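Local atomic coordinates of putative uncharacterized protein (Methanosarcina barkeri str. Fusaro, PDB entry 3P43), a protein that probably acts as a manganese-dependent phosphoesterase of the LigD 3'-phosphoesterase family, processing 3' ends of DNA during repair. Residues Glu115-Val120 with Ile130-Arg135; Gly106-Leu111 with Val120-Lys125; Pro64-Thr69 with Phe147-Ser152; Pro30-Gln35 with Ile102-Thr107. One frame throughout, in Å; residues are numbered along the deposited sequence.

How the contacts relate
A closed antiparallel sheet shows how the same backbone pairing serves different surroundings. Contacts 1 and 2 share Val120: strand 117-123 pairs with strand 130-135 in the first and with strand 98-114 in the second. Contact 4 takes up strand 98-114 further back and joins it to strand 31-38, sharing Gly106 and Thr107 with contact 2; it lies nearest the chain's centre and the metal. Contact 1 is largely aliphatic on both faces, with charge at its open end; contact 2 sets an apolar face against a hydrated one; contact 4 buries Asp104 and Gln35 among apolar groups. Contact 3 differs: a surface loop lies against strand 145-149 through a lysine, a proline and waters.

Contact 1 (Glu115-Val120 with Ile130-Arg135); sequences EREIVV and IYVLIR
Two arginines grip this strand pair at its open end, away from the turn that joins the strands. Arg116 NH1 donates to Arg135 O at 2.7 Å, within its guanidinium plane and nearly along the C=O axis, while Arg135 N returns a bond to Arg116 O at 2.9 Å. The Arg135 guanidinium forms a salt bridge with Glu115, NH1 to OE2 at 3.1 Å; it meets OE2 from above the carboxylate plane, the two flat groups standing 83° apart, and NH2 adds a weak bond to the same oxygen. Arg135 reaches it because its chain bends at chi3 (75°), which also sets NE 3.6 Å from Arg116 CG. An alanine in place of Arg116 would probably leave Arg135 O without its guanidinium donor and, with CG gone, the Arg135 head freer to swing. Beyond the charged end, reciprocal backbone bonds join Ile118 to Leu133 and Val120 to Tyr131, with Leu133 N to Ile118 O at 2.8 Å. Ile118, Val120 and Leu133 turn inward, toward Leu48, Met50 and Phe46. On the other face, Val119 CG1 meets Ile130 CG2 at 3.5 Å, and Val119 CG2 rests 4.2 Å from Val132 CG1. Tyr131 carries its hydroxyl away to Pro64 O. The chemistry thus divides by position: buried aliphatic groups and paired amides along the hairpin, and a charged clasp at the partly exposed end, where the backbone pairing runs out.

Contact 2 (Gly106-Leu111 with Val120-Lys125); sequences GTFELL and VSLEGK
Phe108 and Leu122 form the tight side of this strand pair: Phe108 CB lies 3.6 Å from Leu122 CD2, and the ring's CD1 is 3.9 Å from Val120 CG1. With chi1 at 72°, Phe108 CG sits between its own backbone N and carbonyl carbon, which directs the ring inward to Leu48 and Phe32. At the exposed end of this face Leu110 flanks Val120, CD1 to CG1 at 3.6 Å. On the opposite face, that of Thr107, Glu109, Ser121 and Glu123, the packing is thinner and wetter. Glu109 and Ser121 exchange backbone bonds, Ser121 N to Glu109 O being 2.7 Å long and almost straight, and a water links carboxylate to backbone, donating to Glu109 OE1 and Ser121 O, each at 2.9 Å. Thr107 O accepts from Glu123 N. Next along, Gly106 CA comes 3.5 Å from Glu123 O, where a beta carbon would collide with that oxygen. An oily inner face and a hydrated outer one are what a beta hairpin presents in a barrel wall.

Contact 3 (Pro64-Thr69 with Phe147-Ser152); sequences PKDAGT and FFKKAS
Pro64, within the loop that precedes strand 70-80, lays its ring against strand 145-149: CD comes 4.1 Å from Phe147 CE2, and CG lies over the backbone at Phe148. Lys65 contributes its carbonyl, since its O accepts Lys149 NZ at 3.2 Å, the ammonium tilted 21° from the carbonyl plane. Lys149 spans the gap fully extended, with CG opposite the backbone N (chi1 -179°), and its CD passes 3.8 Å from Asp66 CA. Asp66 runs beside it in the same direction, though OD1 stays 4.2 Å from NZ, an attraction too long for a salt bridge. A methionine replacing Lys149 would probably leave Lys65 O without its ammonium donor and Asp66 without the nearby positive charge. Ala67 fits a methyl closely between backbone groups, CB being 3.2 Å from Lys149 O and 3.5 Å from Ala151 CA. At Gly68, a positive phi that suits glycine lets the chain turn, and its N donates to a water that in turn donates to Lys149 O. Thr69 ends the segment with its O 3.4 Å from Phe148 CB; a second water, accepting from Lys149 N, also lies within bonding reach of Asp66 O and Thr69 O. The loop leads into strand 70-80, which pairs with one edge of strand 145-149 while strand 130-135 takes the other.

Contact 4 (Pro30-Gln35 with Ile102-Thr107); sequences PIFVVQ and IWDRGT
A classic beta bulge, in which Trp103 and Asp104 both face Val34, marks the joining of strands 31-38 and 98-114. Val34 O accepts twice, from Trp103 N at 2.7 Å and from Asp104 N at 3.2 Å, the latter arriving in the carbonyl plane on a lone pair. The extra residue brings the Trp103 side chain alongside Val34, whose CG1 presses obliquely to 3.3 Å from CE3. Asp104 turns OD2 to the edge of the Phe32 ring, 3.5 Å from CZ, with carboxylate and ring planes 82° apart; its oxygens are taken by the backbone N-H groups of Lys125, Glu126 and Leu127. One face of the Phe32 ring lies over Gly106, N standing 3.6 Å above the plane, where a beta carbon would strike CE2. On the opposite sheet face, Ile102 CD1 fits between Val33 CG2 at 3.8 Å and the buried amide of Gln35, which bonds to Arg47, Tyr83 and Phe86. The side chain of Gln35 is about 7 Å from the bound manganese, and strand 31-38 runs on to the metal ligand His37. Classic bulges are common in antiparallel sheet, where they accentuate its twist; here one lies in the pair leading to the manganese site.

Contact 1 (Glu115-Val120 with Ile130-Arg135)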
loop_
_atom_site.group_PDB
_atom_site.type_symbol
_atom_site.label_atom_id
_atom_site.label_comp_id
_atom_site.label_asym_id
_atom_site.label_seq_id
_atom_site.Cartn_x
_atom_site.Cartn_y
_atom_site.Cartn_z
ATOM N N GLU A 115 -16.274 -3.624 1.377
ATOM C CA GLU A 115 -16.142 -2.178 1.498
ATOM C C GLU A 115 -15.123 -1.775 2.578
ATOM O O GLU A 115 -14.275 -0.906 2.350
ATOM C CB GLU A 115 -17.510 -1.541 1.762
ATOM C CG GLU A 115 -17.488 -0.047 2.060
ATOM C CD GLU A 115 -17.099 0.812 0.866
ATOM O OE1 GLU A 115 -16.822 0.257 -0.220
ATOM O OE2 GLU A 115 -17.073 2.055 1.021
ATOM N N ARG A 116 -15.190 -2.422 3.739
ATOM C CA ARG A 116 -14.337 -2.048 4.869
ATOM C C ARG A 116 -13.228 -3.039 5.207
ATOM O O ARG A 116 -12.623 -2.949 6.275
ATOM C CB ARG A 116 -15.176 -1.831 6.128
ATOM C CG ARG A 116 -15.914 -0.508 6.189
ATOM C CD ARG A 116 -16.365 -0.229 7.619
ATOM N NE ARG A 116 -16.838 -1.442 8.272
ATOM C CZ ARG A 116 -16.148 -2.136 9.171
ATOM N NH1 ARG A 116 -14.944 -1.729 9.553
ATOM N NH2 ARG A 116 -16.675 -3.233 9.702
ATOM N N GLU A 117 -12.953 -3.983 4.319
ATOM C CA GLU A 117 -11.967 -4.999 4.642
ATOM C C GLU A 117 -11.343 -5.612 3.406
ATOM O O GLU A 117 -12.033 -5.910 2.431
ATOM C CB GLU A 117 -12.574 -6.088 5.531
ATOM C CG GLU A 117 -11.556 -7.105 6.037
ATOM C CD GLU A 117 -12.170 -8.154 6.961
ATOM O OE1 GLU A 117 -13.403 -8.128 7.170
ATOM O OE2 GLU A 117 -11.416 -9.007 7.476
ATOM N N ILE A 118 -10.025 -5.775 3.460
ATOM C CA ILE A 118 -9.269 -6.412 2.394
ATOM C C ILE A 118 -8.242 -7.359 2.999
ATOM O O ILE A 118 -7.488 -6.980 3.897
ATOM C CB ILE A 118 -8.576 -5.375 1.493
ATOM C CG1 ILE A 118 -9.629 -4.481 0.827
ATOM C CG2 ILE A 118 -7.716 -6.067 0.449
ATOM C CD1 ILE A 118 -9.071 -3.429 -0.105
ATOM N N VAL A 119 -8.235 -8.598 2.524
ATOM C CA VAL A 119 -7.269 -9.585 2.983
ATOM C C VAL A 119 -6.560 -10.169 1.770
ATOM O O VAL A 119 -7.205 -10.637 0.836
ATOM C CB VAL A 119 -7.942 -10.722 3.767
ATOM C CG1 VAL A 119 -6.883 -11.665 4.353
ATOM C CG2 VAL A 119 -8.834 -10.161 4.861
ATOM N N VAL A 120 -5.235 -10.138 1.785
ATOM C CA VAL A 120 -4.450 -10.578 0.636
ATOM C C VAL A 120 -3.246 -11.419 1.053
ATOM O O VAL A 120 -2.692 -11.232 2.131
ATOM C CB VAL A 120 -3.940 -9.378 -0.174
ATOM C CG1 VAL A 120 -5.098 -8.590 -0.728
ATOM C CG2 VAL A 120 -3.057 -8.490 0.702
ATOM N N ILE A 130 0.009 -13.422 4.651
ATOM C CA ILE A 130 -1.294 -12.779 4.674
ATOM C C ILE A 130 -1.273 -11.432 5.382
ATOM O O ILE A 130 -0.796 -11.313 6.505
ATOM C CB ILE A 130 -2.371 -13.696 5.283
ATOM C CG1 ILE A 130 -2.336 -15.071 4.606
ATOM C CG2 ILE A 130 -3.752 -13.064 5.137
ATOM C CD1 ILE A 130 -3.207 -16.106 5.284
ATOM N N TYR A 131 -1.792 -10.422 4.694
ATOM C CA TYR A 131 -1.885 -9.069 5.219
ATOM C C TYR A 131 -3.337 -8.619 5.220
ATOM O O TYR A 131 -4.118 -9.045 4.371
ATOM C CB TYR A 131 -1.030 -8.117 4.382
ATOM C CG TYR A 131 0.434 -8.211 4.710
ATOM C CD1 TYR A 131 1.071 -7.198 5.409
ATOM C CD2 TYR A 131 1.179 -9.329 4.346
ATOM C CE1 TYR A 131 2.412 -7.286 5.728
ATOM C CE2 TYR A 131 2.525 -9.425 4.656
ATOM C CZ TYR A 131 3.133 -8.403 5.353
ATOM O OH TYR A 131 4.467 -8.482 5.675
ATOM N N VAL A 132 -3.694 -7.763 6.174
ATOM C CA VAL A 132 -5.078 -7.338 6.352
ATOM C C VAL A 132 -5.200 -5.817 6.392
ATOM O O VAL A 132 -4.406 -5.135 7.043
ATOM C CB VAL A 132 -5.694 -7.942 7.653
ATOM C CG1 VAL A 132 -7.184 -7.608 7.769
ATOM C CG2 VAL A 132 -5.492 -9.451 7.693
ATOM N N LEU A 133 -6.186 -5.295 5.672
ATOM C CA LEU A 133 -6.562 -3.888 5.759
ATOM C C LEU A 133 -8.010 -3.783 6.232
ATOM O O LEU A 133 -8.916 -4.328 5.597
ATOM C CB LEU A 133 -6.404 -3.202 4.401
ATOM C CG LEU A 133 -4.964 -2.982 3.917
ATOM C CD1 LEU A 133 -4.924 -2.747 2.421
ATOM C CD2 LEU A 133 -4.319 -1.828 4.657
ATOM N N ILE A 134 -8.224 -3.095 7.353
ATOM C CA ILE A 134 -9.571 -2.914 7.898
ATOM C C ILE A 134 -9.867 -1.435 8.070
ATOM O O ILE A 134 -9.148 -0.736 8.780
ATOM C CB ILE A 134 -9.733 -3.604 9.269
ATOM C CG1 ILE A 134 -9.314 -5.072 9.189
ATOM C CG2 ILE A 134 -11.171 -3.499 9.764
ATOM C CD1 ILE A 134 -9.514 -5.820 10.488
ATOM N N ARG A 135 -10.924 -0.954 7.425
ATOM C CA ARG A 135 -11.243 0.465 7.498
ATOM C C ARG A 135 -12.002 0.758 8.780
ATOM O O ARG A 135 -13.079 0.210 9.002
ATOM C CB ARG A 135 -12.060 0.922 6.289
ATOM C CG ARG A 135 -12.207 2.440 6.215
ATOM C CD ARG A 135 -13.003 2.875 4.994
ATOM N NE ARG A 135 -14.431 2.615 5.151
ATOM C CZ ARG A 135 -15.320 2.738 4.171
ATOM N NH1 ARG A 135 -14.923 3.102 2.960
ATOM N NH2 ARG A 135 -16.605 2.483 4.398
#

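Contact 2 (Gly106-Leu111 with Val120-Lys125)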
loop_
_atom_site.group_PDB
_atom_site.type_symbol
_atom_site.label_atom_id
_atom_site.label_comp_id
_atom_site.label_asym_id
_atom_site.label_seq_id
_atom_site.Cartn_x
_atom_site.Cartn_y
_atom_site.Cartn_z
ATOM N N GLY A 106 5.842 -7.349 -5.904
ATOM C CA GLY A 106 5.512 -8.747 -6.049
ATOM C C GLY A 106 4.135 -8.968 -6.624
ATOM O O GLY A 106 3.554 -8.085 -7.251
ATOM N N THR A 107 3.620 -10.168 -6.403
ATOM C CA THR A 107 2.263 -10.515 -6.786
ATOM C C THR A 107 1.509 -10.878 -5.522
ATOM O O THR A 107 2.102 -11.007 -4.447
ATOM C CB THR A 107 2.237 -11.719 -7.726
ATOM O OG1 THR A 107 2.936 -12.810 -7.114
ATOM C CG2 THR A 107 2.905 -11.374 -9.065
ATOM N N PHE A 108 0.202 -11.038 -5.648
ATOM C CA PHE A 108 -0.609 -11.388 -4.496
ATOM C C PHE A 108 -1.855 -12.159 -4.899
ATOM O O PHE A 108 -2.301 -12.078 -6.045
ATOM C CB PHE A 108 -0.982 -10.135 -3.700
ATOM C CG PHE A 108 -1.989 -9.255 -4.377
ATOM C CD1 PHE A 108 -3.340 -9.373 -4.083
ATOM C CD2 PHE A 108 -1.589 -8.302 -5.299
ATOM C CE1 PHE A 108 -4.273 -8.558 -4.696
ATOM C CE2 PHE A 108 -2.520 -7.482 -5.917
ATOM C CZ PHE A 108 -3.865 -7.613 -5.615
ATOM N N GLU A 109 -2.391 -12.919 -3.948
ATOM C CA GLU A 109 -3.662 -13.605 -4.112
ATOM C C GLU A 109 -4.665 -12.898 -3.217
ATOM O O GLU A 109 -4.400 -12.684 -2.032
ATOM C CB GLU A 109 -3.535 -15.075 -3.712
ATOM C CG GLU A 109 -2.700 -15.909 -4.676
ATOM C CD GLU A 109 -2.032 -17.111 -4.019
ATOM O OE1 GLU A 109 -1.585 -16.998 -2.854
ATOM O OE2 GLU A 109 -1.936 -18.169 -4.680
ATOM N N LEU A 110 -5.804 -12.517 -3.785
ATOM C CA LEU A 110 -6.828 -11.809 -3.030
ATOM C C LEU A 110 -7.717 -12.809 -2.311
ATOM O O LEU A 110 -8.377 -13.626 -2.946
ATOM C CB LEU A 110 -7.669 -10.930 -3.954
ATOM C CG LEU A 110 -8.809 -10.136 -3.316
ATOM C CD1 LEU A 110 -8.260 -9.012 -2.446
ATOM C CD2 LEU A 110 -9.746 -9.583 -4.384
ATOM N N LEU A 111 -7.732 -12.740 -0.985
ATOM C CA LEU A 111 -8.460 -13.710 -0.181
ATOM C C LEU A 111 -9.872 -13.237 0.110
ATOM O O LEU A 111 -10.798 -14.037 0.184
ATOM C CB LEU A 111 -7.721 -13.988 1.130
ATOM C CG LEU A 111 -6.274 -14.453 0.943
ATOM C CD1 LEU A 111 -5.640 -14.770 2.283
ATOM C CD2 LEU A 111 -6.218 -15.660 0.012
ATOM N N VAL A 120 -5.235 -10.138 1.785
ATOM C CA VAL A 120 -4.450 -10.578 0.636
ATOM C C VAL A 120 -3.246 -11.419 1.053
ATOM O O VAL A 120 -2.692 -11.232 2.131
ATOM C CB VAL A 120 -3.940 -9.378 -0.174
ATOM C CG1 VAL A 120 -5.098 -8.590 -0.728
ATOM C CG2 VAL A 120 -3.057 -8.490 0.702
ATOM N N SER A 121 -2.848 -12.353 0.198
ATOM C CA SER A 121 -1.616 -13.090 0.431
ATOM C C SER A 121 -0.520 -12.524 -0.466
ATOM O O SER A 121 -0.587 -12.639 -1.689
ATOM C CB SER A 121 -1.809 -14.578 0.166
ATOM O OG SER A 121 -0.617 -15.285 0.430
ATOM N N LEU A 122 0.480 -11.902 0.147
ATOM C CA LEU A 122 1.534 -11.229 -0.604
ATOM C C LEU A 122 2.735 -12.128 -0.889
ATOM O O LEU A 122 3.138 -12.936 -0.051
ATOM C CB LEU A 122 2.007 -9.982 0.146
ATOM C CG LEU A 122 0.957 -8.937 0.524
ATOM C CD1 LEU A 122 1.643 -7.732 1.137
ATOM C CD2 LEU A 122 0.156 -8.526 -0.684
ATOM N N GLU A 123 3.314 -11.965 -2.074
ATOM C CA GLU A 123 4.524 -12.692 -2.435
ATOM C C GLU A 123 5.610 -11.724 -2.892
ATOM O O GLU A 123 5.866 -11.585 -4.085
ATOM C CB GLU A 123 4.225 -13.722 -3.528
ATOM C CG GLU A 123 5.402 -14.615 -3.880
ATOM C CD GLU A 123 5.999 -15.294 -2.659
ATOM O OE1 GLU A 123 5.312 -16.147 -2.052
ATOM O OE2 GLU A 123 7.157 -14.971 -2.307
ATOM N N GLY A 124 6.232 -11.043 -1.933
ATOM C CA GLY A 124 7.298 -10.103 -2.227
ATOM C C GLY A 124 8.608 -10.521 -1.584
ATOM O O GLY A 124 8.742 -11.649 -1.105
ATOM N N LYS A 125 9.577 -9.610 -1.575
ATOM C CA LYS A 125 10.892 -9.891 -1.008
ATOM C C LYS A 125 10.968 -9.426 0.440
ATOM O O LYS A 125 11.737 -9.959 1.233
ATOM C CB LYS A 125 11.987 -9.197 -1.820
ATOM C CG LYS A 125 12.119 -9.693 -3.244
ATOM C CD LYS A 125 13.328 -9.064 -3.908
ATOM C CE LYS A 125 13.586 -9.659 -5.283
ATOM N NZ LYS A 125 14.791 -9.051 -5.915
HETATM O O HOH W 1 0.591 -15.090 -2.596
#

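Contact 3 (Pro64-Thr69 with Phe147-Ser152)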
loop_
_atom_site.group_PDB
_atom_site.type_symbol
_atom_site.label_atom_id
_atom_site.label_comp_id
_atom_site.label_asym_id
_atom_site.label_seq_id
_atom_site.Cartn_x
_atom_site.Cartn_y
_atom_site.Cartn_z
ATOM N N PRO A 64 4.729 -3.516 7.807
ATOM C CA PRO A 64 5.306 -4.440 8.789
ATOM C C PRO A 64 5.684 -5.772 8.142
ATOM O O PRO A 64 4.872 -6.366 7.436
ATOM C CB PRO A 64 4.167 -4.626 9.800
ATOM C CG PRO A 64 2.921 -4.424 8.991
ATOM C CD PRO A 64 3.264 -3.396 7.934
ATOM N N LYS A 65 6.907 -6.229 8.383
ATOM C CA LYS A 65 7.378 -7.482 7.800
ATOM C C LYS A 65 6.936 -8.692 8.616
ATOM O O LYS A 65 6.923 -9.817 8.116
ATOM C CB LYS A 65 8.903 -7.478 7.660
ATOM C CG LYS A 65 9.451 -6.382 6.754
ATOM C CD LYS A 65 10.966 -6.444 6.709
ATOM C CE LYS A 65 11.550 -5.224 6.027
ATOM N NZ LYS A 65 13.041 -5.262 5.994
ATOM N N ASP A 66 6.579 -8.452 9.873
ATOM C CA ASP A 66 6.142 -9.516 10.773
ATOM C C ASP A 66 4.833 -9.145 11.454
ATOM O O ASP A 66 4.547 -7.968 11.658
ATOM C CB ASP A 66 7.208 -9.772 11.846
ATOM C CG ASP A 66 8.465 -10.403 11.285
ATOM O OD1 ASP A 66 8.371 -11.133 10.274
ATOM O OD2 ASP A 66 9.548 -10.174 11.863
ATOM N N ALA A 67 4.046 -10.155 11.818
ATOM C CA ALA A 67 2.822 -9.930 12.576
ATOM C C ALA A 67 3.151 -9.257 13.904
ATOM O O ALA A 67 4.320 -9.174 14.292
ATOM C CB ALA A 67 2.097 -11.247 12.815
ATOM N N GLY A 68 2.119 -8.773 14.592
ATOM C CA GLY A 68 2.292 -8.108 15.873
ATOM C C GLY A 68 2.241 -6.594 15.792
ATOM O O GLY A 68 1.837 -5.928 16.745
ATOM N N THR A 69 2.644 -6.046 14.652
ATOM C CA THR A 69 2.697 -4.599 14.469
ATOM C C THR A 69 1.538 -4.078 13.614
ATOM O O THR A 69 1.287 -4.592 12.525
ATOM C CB THR A 69 4.017 -4.183 13.796
ATOM O OG1 THR A 69 5.121 -4.672 14.570
ATOM C CG2 THR A 69 4.105 -2.667 13.674
ATOM N N PHE A 147 -3.620 -1.568 9.238
ATOM C CA PHE A 147 -2.831 -2.383 8.320
ATOM C C PHE A 147 -1.871 -3.302 9.084
ATOM O O PHE A 147 -1.056 -2.833 9.870
ATOM C CB PHE A 147 -2.052 -1.446 7.389
ATOM C CG PHE A 147 -1.211 -2.145 6.357
ATOM C CD1 PHE A 147 -1.607 -3.357 5.810
ATOM C CD2 PHE A 147 -0.037 -1.564 5.902
ATOM C CE1 PHE A 147 -0.836 -3.985 4.848
ATOM C CE2 PHE A 147 0.741 -2.188 4.941
ATOM C CZ PHE A 147 0.341 -3.402 4.414
ATOM N N PHE A 148 -1.959 -4.609 8.857
ATOM C CA PHE A 148 -1.078 -5.535 9.564
ATOM C C PHE A 148 -0.906 -6.888 8.878
ATOM O O PHE A 148 -1.706 -7.281 8.032
ATOM C CB PHE A 148 -1.559 -5.743 11.012
ATOM C CG PHE A 148 -2.946 -6.321 11.121
ATOM C CD1 PHE A 148 -3.135 -7.686 11.247
ATOM C CD2 PHE A 148 -4.060 -5.494 11.110
ATOM C CE1 PHE A 148 -4.410 -8.222 11.355
ATOM C CE2 PHE A 148 -5.338 -6.020 11.220
ATOM C CZ PHE A 148 -5.512 -7.388 11.340
ATOM N N LYS A 149 0.148 -7.598 9.267
ATOM C CA LYS A 149 0.387 -8.954 8.796
ATOM C C LYS A 149 -0.293 -9.940 9.738
ATOM O O LYS A 149 -0.131 -9.854 10.952
ATOM C CB LYS A 149 1.886 -9.247 8.736
ATOM C CG LYS A 149 2.205 -10.642 8.220
ATOM C CD LYS A 149 3.694 -10.915 8.201
ATOM C CE LYS A 149 3.969 -12.354 7.791
ATOM N NZ LYS A 149 5.425 -12.611 7.676
ATOM N N LYS A 150 -1.054 -10.876 9.177
ATOM C CA LYS A 150 -1.780 -11.856 9.985
ATOM C C LYS A 150 -0.827 -12.752 10.779
ATOM O O LYS A 150 0.210 -13.186 10.271
ATOM C CB LYS A 150 -2.712 -12.697 9.107
ATOM C CG LYS A 150 -4.163 -12.688 9.552
ATOM C CD LYS A 150 -5.064 -13.303 8.499
ATOM C CE LYS A 150 -6.523 -13.296 8.930
ATOM N NZ LYS A 150 -6.768 -14.240 10.055
ATOM N N ALA A 151 -1.191 -13.021 12.027
ATOM C CA ALA A 151 -0.361 -13.800 12.938
ATOM C C ALA A 151 -0.062 -15.183 12.385
ATOM O O ALA A 151 0.996 -15.749 12.654
ATOM C CB ALA A 151 -1.027 -13.907 14.309
ATOM N N SER A 152 -1.003 -15.722 11.617
ATOM C CA SER A 152 -0.835 -17.025 10.975
ATOM C C SER A 152 0.229 -17.897 11.646
ATOM O O SER A 152 -0.087 -18.775 12.449
ATOM C CB SER A 152 -0.510 -16.846 9.488
ATOM O OG SER A 152 -1.552 -16.160 8.810
ATOM O OXT SER A 152 1.432 -17.747 11.407
HETATM O O HOH W 2 1.788 -6.995 11.382
HETATM O O HOH W 3 -0.321 -9.305 13.391
#

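Contact 4 (Pro30-Gln35 with Ile102-Thr107)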
loop_
_atom_site.group_PDB
_atom_site.type_symbol
_atom_site.label_atom_id
_atom_site.label_comp_id
_atom_site.label_asym_id
_atom_site.label_seq_id
_atom_site.Cartn_x
_atom_site.Cartn_y
_atom_site.Cartn_z
ATOM N N PRO A 30 -1.936 -10.710 -10.392
ATOM C CA PRO A 30 -2.067 -9.292 -10.054
ATOM C C PRO A 30 -0.840 -8.907 -9.241
ATOM O O PRO A 30 -0.239 -9.783 -8.627
ATOM C CB PRO A 30 -3.318 -9.252 -9.180
ATOM C CG PRO A 30 -3.419 -10.594 -8.604
ATOM C CD PRO A 30 -2.888 -11.544 -9.639
ATOM N N ILE A 31 -0.457 -7.639 -9.242
ATOM C CA ILE A 31 0.774 -7.262 -8.564
ATOM C C ILE A 31 0.544 -6.290 -7.413
ATOM O O ILE A 31 -0.482 -5.617 -7.346
ATOM C CB ILE A 31 1.809 -6.664 -9.540
ATOM C CG1 ILE A 31 1.400 -5.258 -9.970
ATOM C CG2 ILE A 31 2.018 -7.585 -10.742
ATOM C CD1 ILE A 31 2.367 -4.626 -10.936
ATOM N N PHE A 32 1.508 -6.239 -6.500
ATOM C CA PHE A 32 1.498 -5.252 -5.438
ATOM C C PHE A 32 2.832 -4.535 -5.491
ATOM O O PHE A 32 3.841 -5.110 -5.916
ATOM C CB PHE A 32 1.251 -5.900 -4.059
ATOM C CG PHE A 32 2.503 -6.396 -3.364
ATOM C CD1 PHE A 32 3.244 -5.553 -2.552
ATOM C CD2 PHE A 32 2.915 -7.714 -3.500
ATOM C CE1 PHE A 32 4.391 -6.003 -1.912
ATOM C CE2 PHE A 32 4.051 -8.173 -2.861
ATOM C CZ PHE A 32 4.794 -7.320 -2.065
ATOM N N VAL A 33 2.831 -3.271 -5.094
ATOM C CA VAL A 33 4.067 -2.506 -5.030
ATOM C C VAL A 33 4.083 -1.676 -3.757
ATOM O O VAL A 33 3.039 -1.253 -3.255
ATOM C CB VAL A 33 4.256 -1.590 -6.259
ATOM C CG1 VAL A 33 3.258 -0.455 -6.230
ATOM C CG2 VAL A 33 5.684 -1.044 -6.316
ATOM N N VAL A 34 5.278 -1.486 -3.218
ATOM C CA VAL A 34 5.479 -0.578 -2.112
ATOM C C VAL A 34 6.529 0.437 -2.548
ATOM O O VAL A 34 7.668 0.082 -2.849
ATOM C CB VAL A 34 5.962 -1.312 -0.856
ATOM C CG1 VAL A 34 6.308 -0.307 0.237
ATOM C CG2 VAL A 34 4.917 -2.302 -0.374
ATOM N N GLN A 35 6.130 1.699 -2.603
ATOM C CA GLN A 35 7.050 2.769 -2.948
ATOM C C GLN A 35 7.317 3.665 -1.743
ATOM O O GLN A 35 6.391 4.214 -1.141
ATOM C CB GLN A 35 6.497 3.591 -4.121
ATOM C CG GLN A 35 6.793 2.987 -5.498
ATOM C CD GLN A 35 5.803 3.432 -6.556
ATOM O OE1 GLN A 35 4.651 3.727 -6.248
ATOM N NE2 GLN A 35 6.244 3.469 -7.814
ATOM N N ILE A 102 11.252 2.074 -5.352
ATOM C CA ILE A 102 10.581 0.802 -5.144
ATOM C C ILE A 102 11.191 0.136 -3.925
ATOM O O ILE A 102 12.360 -0.244 -3.947
ATOM C CB ILE A 102 10.724 -0.147 -6.347
ATOM C CG1 ILE A 102 10.266 0.532 -7.637
ATOM C CG2 ILE A 102 9.905 -1.413 -6.116
ATOM C CD1 ILE A 102 8.775 0.572 -7.797
ATOM N N TRP A 103 10.394 0.010 -2.865
ATOM C CA TRP A 103 10.826 -0.639 -1.632
ATOM C C TRP A 103 10.573 -2.142 -1.671
ATOM O O TRP A 103 11.396 -2.927 -1.202
ATOM C CB TRP A 103 10.109 -0.022 -0.440
ATOM C CG TRP A 103 10.547 -0.551 0.897
ATOM C CD1 TRP A 103 11.659 -0.183 1.597
ATOM C CD2 TRP A 103 9.860 -1.511 1.715
ATOM N NE1 TRP A 103 11.716 -0.861 2.790
ATOM C CE2 TRP A 103 10.623 -1.681 2.887
ATOM C CE3 TRP A 103 8.681 -2.248 1.566
ATOM C CZ2 TRP A 103 10.247 -2.559 3.899
ATOM C CZ3 TRP A 103 8.306 -3.117 2.577
ATOM C CH2 TRP A 103 9.086 -3.263 3.726
ATOM N N ASP A 104 9.426 -2.539 -2.217
ATOM C CA ASP A 104 9.148 -3.948 -2.462
ATOM C C ASP A 104 8.217 -4.082 -3.660
ATOM O O ASP A 104 7.544 -3.130 -4.055
ATOM C CB ASP A 104 8.523 -4.619 -1.232
ATOM C CG ASP A 104 8.580 -6.145 -1.300
ATOM O OD1 ASP A 104 9.346 -6.689 -2.119
ATOM O OD2 ASP A 104 7.863 -6.804 -0.524
ATOM N N ARG A 105 8.178 -5.274 -4.235
ATOM C CA ARG A 105 7.356 -5.516 -5.407
ATOM C C ARG A 105 7.071 -7.006 -5.544
ATOM O O ARG A 105 7.948 -7.838 -5.323
ATOM C CB ARG A 105 8.060 -4.988 -6.661
ATOM C CG ARG A 105 7.180 -4.990 -7.896
ATOM C CD ARG A 105 7.994 -4.941 -9.173
ATOM N NE ARG A 105 7.156 -5.285 -10.317
ATOM C CZ ARG A 105 6.393 -4.413 -10.964
ATOM N NH1 ARG A 105 6.380 -3.144 -10.586
ATOM N NH2 ARG A 105 5.651 -4.810 -11.991
ATOM N N GLY A 106 5.842 -7.349 -5.904
ATOM C CA GLY A 106 5.512 -8.747 -6.049
ATOM C C GLY A 106 4.135 -8.968 -6.624
ATOM O O GLY A 106 3.554 -8.085 -7.251
ATOM N N THR A 107 3.620 -10.168 -6.403
ATOM C CA THR A 107 2.263 -10.515 -6.786
ATOM C C THR A 107 1.509 -10.878 -5.522
ATOM O O THR A 107 2.102 -11.007 -4.447
ATOM C CB THR A 107 2.237 -11.719 -7.726
ATOM O OG1 THR A 107 2.936 -12.810 -7.114
ATOM C CG2 THR A 107 2.905 -11.374 -9.065
#